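Side-chain contacts in De novo designed switch protein caging a hemagglutinin binder (sCageHA267_1S) (Synthetic construct, PDB 7CBC), which serves as a designed biosensor switch, a six-helix bundle that holds a hemagglutinin-binding domain in a caged state: residues R6-A11 against L103-I108; I134-L139 against D234-A239; E183-L188 against E202-H207. One frame throughout, in Å; residues are numbered along the deposited sequence.

The chain starts in helix 3-46, and contact 1 ties its first turns to the start of helix 99-142. This closes a loop that contains the whole of helix 50-93. Helix 99-142 then runs to the far end of the bundle, where contact 2 joins its last turns to those of helix 195-239. The loop of contact 2 encloses contact 3, which joins helices 146-190 and 195-239 across their short connection. Contacts 1 and 3 lie at the same end, with centres about 11 Å apart, and touch through Leu104 and Leu203. Contact 2 is centred about 48 Å from contact 1. No contacts cross.

Contact 1: R6-A11 against L103-I108; sequences RKLLEA and LLLKAI
Leu8 reaches from helix 3-46 into a patch formed by Leu104, Leu105 and Ile108 of helix 99-142. The two short segments run parallel, with 3° between their axes and a closest approach of 10.6 Å. Leu104 comes first. Its CD1 meets Leu8 CD1 at 3.7 Å, and its CB lies beside the same methyl. The two leucine side chains cross at about a right angle, and Leu8 CD1 touches both CB and CD1 of Leu104. Leu105 follows and takes the other branch. Leu8 CD2 lies 3.9 Å from Leu105 CB and touches Leu105 CD1 at 4.1 Å. Leu105 also packs on Ala89 and Arg90 of helix 50-93, which places the contact beside that helix. Ile108 comes last, one turn after Leu104. Its chi1 (-65°) sets CG1 anti to the carbonyl carbon, and an extended chi2 carries CD1 to Leu8, 4.2 Å from Leu8 CD2. The same CD1 lies near the carbonyl oxygen of Leu8. Ile108 also packs on Ser12 and Leu15 of helix 3-46, so it extends the seam between the two helices. With an alanine in place of Leu8, both methyl branches would be missing, and Leu104, Leu105 and Ile108 would probably face a gap where they now share one partner. No polar side chain takes part across the contact; Lys7 NZ makes a salt bridge to Glu10 OE1 at 2.8 Å within its own helix. No hydrogen bond joins the segments, so the contact rests on buried apolar packing and van der Waals fit alone.

Contact 2: I134-L139 against D234-A239; sequences IRAVEL and DLLRLA
Leu236 of helix 195-239 packs on Ala136 and Val137 of helix 99-142, a helix-to-helix contact in the six-helix bundle. The packed part is small and wholly apolar. Leu236 divides its two methyls between neighbouring residues. CD1 lies 3.9 Å from Ala136 CB, and CD2 turns to Val137. The leucine CG stands anti to its own carbonyl carbon (chi1 -75°), and its fork opens across the short side chains of the other helix. Ala136 points its CB toward this fork, while Val137 offers CG2 from beside it. The side chains of Val137 and Leu236 cross at about a right angle. The nearest CA pair, Val137 and Leu236, is 7.9 Å apart, so only the side chains meet. Other helices enclose the inner part: Val137 is buried and also packs on Leu40 and Ala44 of helix 3-46, and Leu236 on Leu153 of helix 146-190. Ala136 is partly exposed and lies toward the more open side. That outer side is looser and more polar. Arg135 is exposed and turned from the other segment. Glu138 is partly exposed and forms a salt bridge through OE2 to Arg54, on the side of helix 50-93. The seam between the segments thus has a narrow apolar centre and no hydrogen bond across it. The inner methyl pair is set slightly wider than the alanine contact, with Val137 CG2 4.1 Å from Leu236 CD2.

Contact 3: E183-L188 against E202-H207; sequences EEARRL and ELLRAH
Leu204 drives one methyl, CD2, against the backbone and side-chain base of Arg186. The contact joins two successive helices of the six-helix bundle, 146-190 and 195-239, near the short connection between them. CD2 is the leucine atom that does the touching. It lies 3.4 Å from Arg186 N and 3.5 Å from Arg186 CB, with CA close as well. Its touch on the backbone and CB makes this a close fit against the helix surface. Ala185 adds to the seat, its CB 4.3 Å from the same methyl. Ile182 of the same helix also packs directly on Leu204. The CG of Leu204 is anti to its backbone N (chi1 -174°), which carries the branch across to the facing helix. The side chains of Arg186 and Leu204 cross at about a right angle, and the arginine meets the methyl with its aliphatic root, not its charged end.

The next shell is ionic and belongs to helix 146-190. Arg186 bends at chi3 (56°) and leads its guanidinium away from Leu204 toward Glu183. It grips that carboxylate side-on, one nitrogen to each oxygen. NE bonds to Glu183 OE1 at 3.2 Å, approaching from above the carboxylate plane. Arg186 NH1 has another partner in a salt bridge with Glu190. These bonds probably limit rotation of the guanidinium while its root stays under the leucine. Arg187 joins through charge alone, since Glu183 OE2 lies well out of its guanidinium plane. The same oxygen is held more directly by Arg186 NH2, at 2.7 Å, on the syn side but tilted out of the carboxylate plane, with an N-H...O angle of 157°.

Contact 1: R6-A11 against L103-I108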
loop_
_atom_site.group_PDB
_atom_site.type_symbol
_atom_site.label_atom_id
_atom_site.label_comp_id
_atom_site.label_asym_id
_atom_site.label_seq_id
_atom_site.Cartn_x
_atom_site.Cartn_y
_atom_site.Cartn_z
ATOM N N ARG A 6 -1.764 16.668 -21.655
ATOM C CA ARG A 6 -0.480 16.483 -20.989
ATOM C C ARG A 6 -0.578 16.804 -19.513
ATOM O O ARG A 6 0.143 16.226 -18.695
ATOM C CB ARG A 6 0.588 17.365 -21.623
ATOM C CG ARG A 6 0.915 16.994 -23.027
ATOM C CD ARG A 6 2.047 17.853 -23.572
ATOM N NE ARG A 6 3.207 17.009 -23.787
ATOM C CZ ARG A 6 3.445 16.371 -24.930
ATOM N NH1 ARG A 6 2.601 16.493 -25.951
ATOM N NH2 ARG A 6 4.517 15.601 -25.054
ATOM N N LYS A 7 -1.449 17.737 -19.161
ATOM C CA LYS A 7 -1.608 18.105 -17.768
ATOM C C LYS A 7 -2.306 16.991 -17.000
ATOM O O LYS A 7 -1.900 16.658 -15.884
ATOM C CB LYS A 7 -2.333 19.459 -17.712
ATOM C CG LYS A 7 -2.980 19.940 -16.418
ATOM C CD LYS A 7 -2.421 19.379 -15.109
ATOM C CE LYS A 7 -0.950 19.582 -14.811
ATOM N NZ LYS A 7 -0.612 18.749 -13.625
ATOM N N LEU A 8 -3.313 16.360 -17.604
ATOM C CA LEU A 8 -3.983 15.238 -16.963
ATOM C C LEU A 8 -3.018 14.090 -16.706
ATOM O O LEU A 8 -2.927 13.581 -15.580
ATOM C CB LEU A 8 -5.156 14.775 -17.821
ATOM C CG LEU A 8 -6.300 15.777 -17.800
ATOM C CD1 LEU A 8 -7.282 15.513 -18.942
ATOM C CD2 LEU A 8 -6.986 15.719 -16.451
ATOM N N LEU A 9 -2.279 13.674 -17.737
ATOM C CA LEU A 9 -1.305 12.607 -17.550
ATOM C C LEU A 9 -0.271 12.990 -16.499
ATOM O O LEU A 9 0.138 12.158 -15.686
ATOM C CB LEU A 9 -0.633 12.277 -18.879
ATOM C CG LEU A 9 0.337 11.102 -18.902
ATOM C CD1 LEU A 9 -0.359 9.808 -18.484
ATOM C CD2 LEU A 9 0.951 10.957 -20.292
ATOM N N GLU A 10 0.142 14.255 -16.487
ATOM C CA GLU A 10 1.099 14.727 -15.494
ATOM C C GLU A 10 0.521 14.634 -14.079
ATOM O O GLU A 10 1.225 14.251 -13.130
ATOM C CB GLU A 10 1.504 16.155 -15.867
ATOM C CG GLU A 10 2.351 16.933 -14.887
ATOM C CD GLU A 10 2.278 18.439 -15.190
ATOM O OE1 GLU A 10 2.047 19.239 -14.250
ATOM O OE2 GLU A 10 2.420 18.819 -16.380
ATOM N N ALA A 11 -0.770 14.929 -13.919
ATOM C CA ALA A 11 -1.419 14.705 -12.630
ATOM C C ALA A 11 -1.402 13.226 -12.258
ATOM O O ALA A 11 -1.036 12.857 -11.133
ATOM C CB ALA A 11 -2.852 15.236 -12.664
ATOM N N LEU A 103 -14.066 16.389 -16.920
ATOM C CA LEU A 103 -14.587 15.059 -16.633
ATOM C C LEU A 103 -13.469 14.091 -16.265
ATOM O O LEU A 103 -13.571 13.339 -15.281
ATOM C CB LEU A 103 -15.348 14.544 -17.845
ATOM C CG LEU A 103 -16.105 13.243 -17.652
ATOM C CD1 LEU A 103 -17.236 13.490 -16.679
ATOM C CD2 LEU A 103 -16.644 12.752 -18.980
ATOM N N LEU A 104 -12.402 14.070 -17.065
ATOM C CA LEU A 104 -11.269 13.214 -16.742
ATOM C C LEU A 104 -10.715 13.559 -15.366
ATOM O O LEU A 104 -10.505 12.671 -14.532
ATOM C CB LEU A 104 -10.201 13.341 -17.826
ATOM C CG LEU A 104 -10.693 12.767 -19.155
ATOM C CD1 LEU A 104 -9.810 13.157 -20.338
ATOM C CD2 LEU A 104 -10.783 11.259 -19.010
ATOM N N LEU A 105 -10.545 14.857 -15.087
ATOM C CA LEU A 105 -9.963 15.278 -13.818
ATOM C C LEU A 105 -10.848 14.906 -12.637
ATOM O O LEU A 105 -10.342 14.494 -11.586
ATOM C CB LEU A 105 -9.697 16.779 -13.823
ATOM C CG LEU A 105 -8.967 17.229 -12.554
ATOM C CD1 LEU A 105 -7.514 16.706 -12.544
ATOM C CD2 LEU A 105 -9.013 18.747 -12.382
ATOM N N LYS A 106 -12.168 15.050 -12.772
ATOM C CA LYS A 106 -13.034 14.569 -11.696
ATOM C C LYS A 106 -12.860 13.070 -11.491
ATOM O O LYS A 106 -12.890 12.576 -10.355
ATOM C CB LYS A 106 -14.493 14.913 -11.986
ATOM C CG LYS A 106 -15.504 14.224 -11.062
ATOM C CD LYS A 106 -16.909 14.847 -11.178
ATOM C CE LYS A 106 -17.630 14.468 -12.486
ATOM N NZ LYS A 106 -18.155 13.067 -12.474
ATOM N N ALA A 107 -12.663 12.328 -12.580
ATOM C CA ALA A 107 -12.437 10.897 -12.437
ATOM C C ALA A 107 -11.109 10.622 -11.758
ATOM O O ALA A 107 -10.981 9.632 -11.037
ATOM C CB ALA A 107 -12.493 10.207 -13.798
ATOM N N ILE A 108 -10.113 11.480 -11.962
ATOM C CA ILE A 108 -8.839 11.272 -11.287
ATOM C C ILE A 108 -8.957 11.627 -9.814
ATOM O O ILE A 108 -8.391 10.946 -8.948
ATOM C CB ILE A 108 -7.739 12.086 -11.984
ATOM C CG1 ILE A 108 -7.530 11.578 -13.395
ATOM C CG2 ILE A 108 -6.421 12.010 -11.231
ATOM C CD1 ILE A 108 -6.466 12.349 -14.070
#

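Contact 2: I134-L139 against D234-A239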
loop_
_atom_site.group_PDB
_atom_site.type_symbol
_atom_site.label_atom_id
_atom_site.label_comp_id
_atom_site.label_asym_id
_atom_site.label_seq_id
_atom_site.Cartn_x
_atom_site.Cartn_y
_atom_site.Cartn_z
ATOM N N ILE A 134 -0.402 -7.897 20.821
ATOM C CA ILE A 134 0.113 -7.548 22.139
ATOM C C ILE A 134 -0.748 -8.178 23.227
ATOM O O ILE A 134 -0.239 -8.760 24.193
ATOM C CB ILE A 134 0.176 -6.023 22.292
ATOM C CG1 ILE A 134 1.004 -5.424 21.165
ATOM C CG2 ILE A 134 0.761 -5.664 23.643
ATOM C CD1 ILE A 134 1.060 -3.916 21.191
ATOM N N ARG A 135 -2.069 -8.045 23.092
ATOM C CA ARG A 135 -2.988 -8.613 24.065
ATOM C C ARG A 135 -2.797 -10.119 24.170
ATOM O O ARG A 135 -2.862 -10.689 25.269
ATOM C CB ARG A 135 -4.427 -8.268 23.670
ATOM C CG ARG A 135 -5.436 -8.409 24.798
ATOM C CD ARG A 135 -6.881 -8.282 24.314
ATOM N NE ARG A 135 -7.080 -7.251 23.293
ATOM C CZ ARG A 135 -7.684 -7.469 22.122
ATOM N NH1 ARG A 135 -8.144 -8.682 21.827
ATOM N NH2 ARG A 135 -7.829 -6.479 21.243
ATOM N N ALA A 136 -2.541 -10.773 23.033
ATOM C CA ALA A 136 -2.318 -12.213 23.024
ATOM C C ALA A 136 -1.103 -12.590 23.864
ATOM O O ALA A 136 -1.168 -13.514 24.684
ATOM C CB ALA A 136 -2.156 -12.712 21.586
ATOM N N VAL A 137 0.019 -11.897 23.665
ATOM C CA VAL A 137 1.210 -12.168 24.467
ATOM C C VAL A 137 0.924 -11.901 25.942
ATOM O O VAL A 137 1.231 -12.723 26.819
ATOM C CB VAL A 137 2.399 -11.330 23.962
ATOM C CG1 VAL A 137 3.485 -11.257 25.027
ATOM C CG2 VAL A 137 2.945 -11.909 22.670
ATOM N N GLU A 138 0.315 -10.746 26.221
ATOM C CA GLU A 138 -0.029 -10.335 27.579
ATOM C C GLU A 138 -0.840 -11.406 28.306
ATOM O O GLU A 138 -0.561 -11.732 29.469
ATOM C CB GLU A 138 -0.798 -9.018 27.484
ATOM C CG GLU A 138 -1.091 -8.264 28.751
ATOM C CD GLU A 138 -1.754 -6.928 28.427
ATOM O OE1 GLU A 138 -2.826 -6.937 27.787
ATOM O OE2 GLU A 138 -1.206 -5.866 28.788
ATOM N N LEU A 139 -1.839 -11.976 27.634
ATOM C CA LEU A 139 -2.645 -13.018 28.252
ATOM C C LEU A 139 -1.918 -14.355 28.282
ATOM O O LEU A 139 -2.128 -15.148 29.207
ATOM C CB LEU A 139 -3.968 -13.150 27.511
ATOM C CG LEU A 139 -5.130 -13.773 28.272
ATOM C CD1 LEU A 139 -5.802 -12.723 29.148
ATOM C CD2 LEU A 139 -6.119 -14.375 27.288
ATOM N N ASP A 234 1.360 -18.853 14.157
ATOM C CA ASP A 234 2.145 -20.087 14.209
ATOM C C ASP A 234 3.235 -20.004 15.272
ATOM O O ASP A 234 3.515 -20.986 15.969
ATOM C CB ASP A 234 2.765 -20.375 12.837
ATOM C CG ASP A 234 1.749 -20.911 11.817
ATOM O OD1 ASP A 234 0.537 -20.961 12.140
ATOM O OD2 ASP A 234 2.165 -21.257 10.679
ATOM N N LEU A 235 3.859 -18.834 15.412
ATOM C CA LEU A 235 4.909 -18.668 16.406
ATOM C C LEU A 235 4.337 -18.656 17.818
ATOM O O LEU A 235 4.935 -19.229 18.742
ATOM C CB LEU A 235 5.677 -17.383 16.126
ATOM C CG LEU A 235 6.761 -16.976 17.113
ATOM C CD1 LEU A 235 7.929 -17.961 17.079
ATOM C CD2 LEU A 235 7.226 -15.565 16.802
ATOM N N LEU A 236 3.183 -18.006 18.006
ATOM C CA LEU A 236 2.510 -18.034 19.304
ATOM C C LEU A 236 2.040 -19.438 19.652
ATOM O O LEU A 236 2.077 -19.847 20.825
ATOM C CB LEU A 236 1.327 -17.071 19.307
ATOM C CG LEU A 236 1.704 -15.594 19.401
ATOM C CD1 LEU A 236 0.466 -14.758 19.628
ATOM C CD2 LEU A 236 2.710 -15.358 20.511
ATOM N N ARG A 237 1.565 -20.180 18.653
ATOM C CA ARG A 237 1.230 -21.578 18.872
ATOM C C ARG A 237 2.432 -22.340 19.405
ATOM O O ARG A 237 2.320 -23.069 20.393
ATOM C CB ARG A 237 0.719 -22.201 17.576
ATOM C CG ARG A 237 0.074 -23.558 17.743
ATOM C CD ARG A 237 -1.164 -23.664 16.859
ATOM N NE ARG A 237 -1.820 -24.960 17.004
ATOM C CZ ARG A 237 -2.587 -25.292 18.037
ATOM N NH1 ARG A 237 -2.803 -24.416 19.009
ATOM N NH2 ARG A 237 -3.140 -26.500 18.096
ATOM N N LEU A 238 3.602 -22.144 18.792
ATOM C CA LEU A 238 4.804 -22.881 19.177
ATOM C C LEU A 238 5.412 -22.369 20.481
ATOM O O LEU A 238 5.949 -23.159 21.264
ATOM C CB LEU A 238 5.845 -22.804 18.061
ATOM C CG LEU A 238 6.078 -24.045 17.200
ATOM C CD1 LEU A 238 4.757 -24.547 16.607
ATOM C CD2 LEU A 238 7.093 -23.722 16.099
ATOM N N ALA A 239 5.358 -21.057 20.727
ATOM C CA ALA A 239 6.016 -20.485 21.894
ATOM C C ALA A 239 5.284 -20.783 23.192
ATOM O O ALA A 239 5.838 -20.525 24.261
ATOM C CB ALA A 239 6.177 -18.972 21.745
#

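Contact 3: E183-L188 against E202-H207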
loop_
_atom_site.group_PDB
_atom_site.type_symbol
_atom_site.label_atom_id
_atom_site.label_comp_id
_atom_site.label_asym_id
_atom_site.label_seq_id
_atom_site.Cartn_x
_atom_site.Cartn_y
_atom_site.Cartn_z
ATOM N N GLU A 183 -16.111 3.214 -15.871
ATOM C CA GLU A 183 -17.194 2.834 -16.773
ATOM C C GLU A 183 -18.219 3.955 -16.920
ATOM O O GLU A 183 -18.746 4.183 -18.015
ATOM C CB GLU A 183 -17.858 1.544 -16.296
ATOM C CG GLU A 183 -19.108 1.151 -17.094
ATOM C CD GLU A 183 -18.809 0.640 -18.509
ATOM O OE1 GLU A 183 -17.637 0.315 -18.795
ATOM O OE2 GLU A 183 -19.748 0.564 -19.337
ATOM N N GLU A 184 -18.501 4.682 -15.837
ATOM C CA GLU A 184 -19.364 5.856 -15.941
ATOM C C GLU A 184 -18.781 6.895 -16.891
ATOM O O GLU A 184 -19.490 7.451 -17.740
ATOM C CB GLU A 184 -19.566 6.485 -14.572
ATOM C CG GLU A 184 -20.520 7.672 -14.562
ATOM C CD GLU A 184 -21.851 7.324 -13.942
ATOM O OE1 GLU A 184 -22.800 7.055 -14.712
ATOM O OE2 GLU A 184 -21.948 7.290 -12.684
ATOM N N ALA A 185 -17.497 7.212 -16.723
ATOM C CA ALA A 185 -16.873 8.212 -17.573
ATOM C C ALA A 185 -16.771 7.717 -19.011
ATOM O O ALA A 185 -17.044 8.472 -19.948
ATOM C CB ALA A 185 -15.506 8.595 -17.014
ATOM N N ARG A 186 -16.412 6.447 -19.208
ATOM C CA ARG A 186 -16.383 5.895 -20.557
ATOM C C ARG A 186 -17.738 6.049 -21.234
ATOM O O ARG A 186 -17.833 6.629 -22.317
ATOM C CB ARG A 186 -15.975 4.425 -20.527
ATOM C CG ARG A 186 -15.565 3.893 -21.885
ATOM C CD ARG A 186 -15.503 2.389 -21.902
ATOM N NE ARG A 186 -16.781 1.821 -21.487
ATOM C CZ ARG A 186 -17.830 1.667 -22.284
ATOM N NH1 ARG A 186 -17.767 2.043 -23.562
ATOM N NH2 ARG A 186 -18.951 1.147 -21.805
ATOM N N ARG A 187 -18.803 5.556 -20.593
ATOM C CA ARG A 187 -20.127 5.638 -21.202
ATOM C C ARG A 187 -20.474 7.067 -21.571
ATOM O O ARG A 187 -21.045 7.319 -22.639
ATOM C CB ARG A 187 -21.188 5.065 -20.266
ATOM C CG ARG A 187 -21.275 3.563 -20.336
ATOM C CD ARG A 187 -22.094 2.999 -19.191
ATOM N NE ARG A 187 -22.390 1.587 -19.395
ATOM C CZ ARG A 187 -22.902 0.792 -18.463
ATOM N NH1 ARG A 187 -23.171 1.279 -17.256
ATOM N NH2 ARG A 187 -23.135 -0.488 -18.736
ATOM N N LEU A 188 -20.118 8.020 -20.712
ATOM C CA LEU A 188 -20.381 9.411 -21.044
ATOM C C LEU A 188 -19.574 9.854 -22.262
ATOM O O LEU A 188 -20.085 10.575 -23.124
ATOM C CB LEU A 188 -20.098 10.314 -19.846
ATOM C CG LEU A 188 -21.029 10.239 -18.634
ATOM C CD1 LEU A 188 -20.576 11.252 -17.597
ATOM C CD2 LEU A 188 -22.485 10.480 -19.009
ATOM N N GLU A 202 -8.841 7.432 -24.814
ATOM C CA GLU A 202 -7.447 7.007 -24.690
ATOM C C GLU A 202 -6.884 7.352 -23.314
ATOM O O GLU A 202 -6.219 6.526 -22.676
ATOM C CB GLU A 202 -6.603 7.660 -25.794
ATOM C CG GLU A 202 -6.701 6.939 -27.153
ATOM C CD GLU A 202 -6.435 7.837 -28.360
ATOM O OE1 GLU A 202 -5.901 8.965 -28.197
ATOM O OE2 GLU A 202 -6.760 7.384 -29.485
ATOM N N LEU A 203 -7.121 8.582 -22.847
ATOM C CA LEU A 203 -6.643 8.965 -21.523
ATOM C C LEU A 203 -7.323 8.140 -20.444
ATOM O O LEU A 203 -6.682 7.723 -19.471
ATOM C CB LEU A 203 -6.878 10.456 -21.307
ATOM C CG LEU A 203 -5.868 11.304 -22.091
ATOM C CD1 LEU A 203 -6.419 12.673 -22.347
ATOM C CD2 LEU A 203 -4.553 11.390 -21.294
ATOM N N LEU A 204 -8.613 7.855 -20.619
ATOM C CA LEU A 204 -9.283 6.979 -19.671
ATOM C C LEU A 204 -8.606 5.609 -19.603
ATOM O O LEU A 204 -8.417 5.055 -18.512
ATOM C CB LEU A 204 -10.756 6.859 -20.044
ATOM C CG LEU A 204 -11.593 6.089 -19.034
ATOM C CD1 LEU A 204 -11.485 6.748 -17.662
ATOM C CD2 LEU A 204 -13.025 6.058 -19.497
ATOM N N ARG A 205 -8.219 5.045 -20.750
ATOM C CA ARG A 205 -7.534 3.754 -20.724
ATOM C C ARG A 205 -6.152 3.852 -20.082
ATOM O O ARG A 205 -5.729 2.912 -19.401
ATOM C CB ARG A 205 -7.434 3.159 -22.134
ATOM C CG ARG A 205 -8.683 2.390 -22.555
ATOM C CD ARG A 205 -8.466 1.592 -23.830
ATOM N NE ARG A 205 -7.881 2.380 -24.915
ATOM C CZ ARG A 205 -8.579 3.006 -25.868
ATOM N NH1 ARG A 205 -9.908 2.956 -25.875
ATOM N NH2 ARG A 205 -7.950 3.686 -26.819
ATOM N N ALA A 206 -5.442 4.967 -20.273
ATOM C CA ALA A 206 -4.188 5.178 -19.548
ATOM C C ALA A 206 -4.431 5.336 -18.052
ATOM O O ALA A 206 -3.673 4.804 -17.227
ATOM C CB ALA A 206 -3.459 6.405 -20.091
ATOM N N HIS A 207 -5.481 6.069 -17.677
ATOM C CA HIS A 207 -5.836 6.161 -16.267
ATOM C C HIS A 207 -6.081 4.783 -15.673
ATOM O O HIS A 207 -5.617 4.484 -14.569
ATOM C CB HIS A 207 -7.063 7.048 -16.091
ATOM C CG HIS A 207 -7.770 6.838 -14.792
ATOM N ND1 HIS A 207 -7.348 7.414 -13.611
ATOM C CD2 HIS A 207 -8.861 6.097 -14.482
ATOM C CE1 HIS A 207 -8.159 7.049 -12.633
ATOM N NE2 HIS A 207 -9.084 6.248 -13.135
#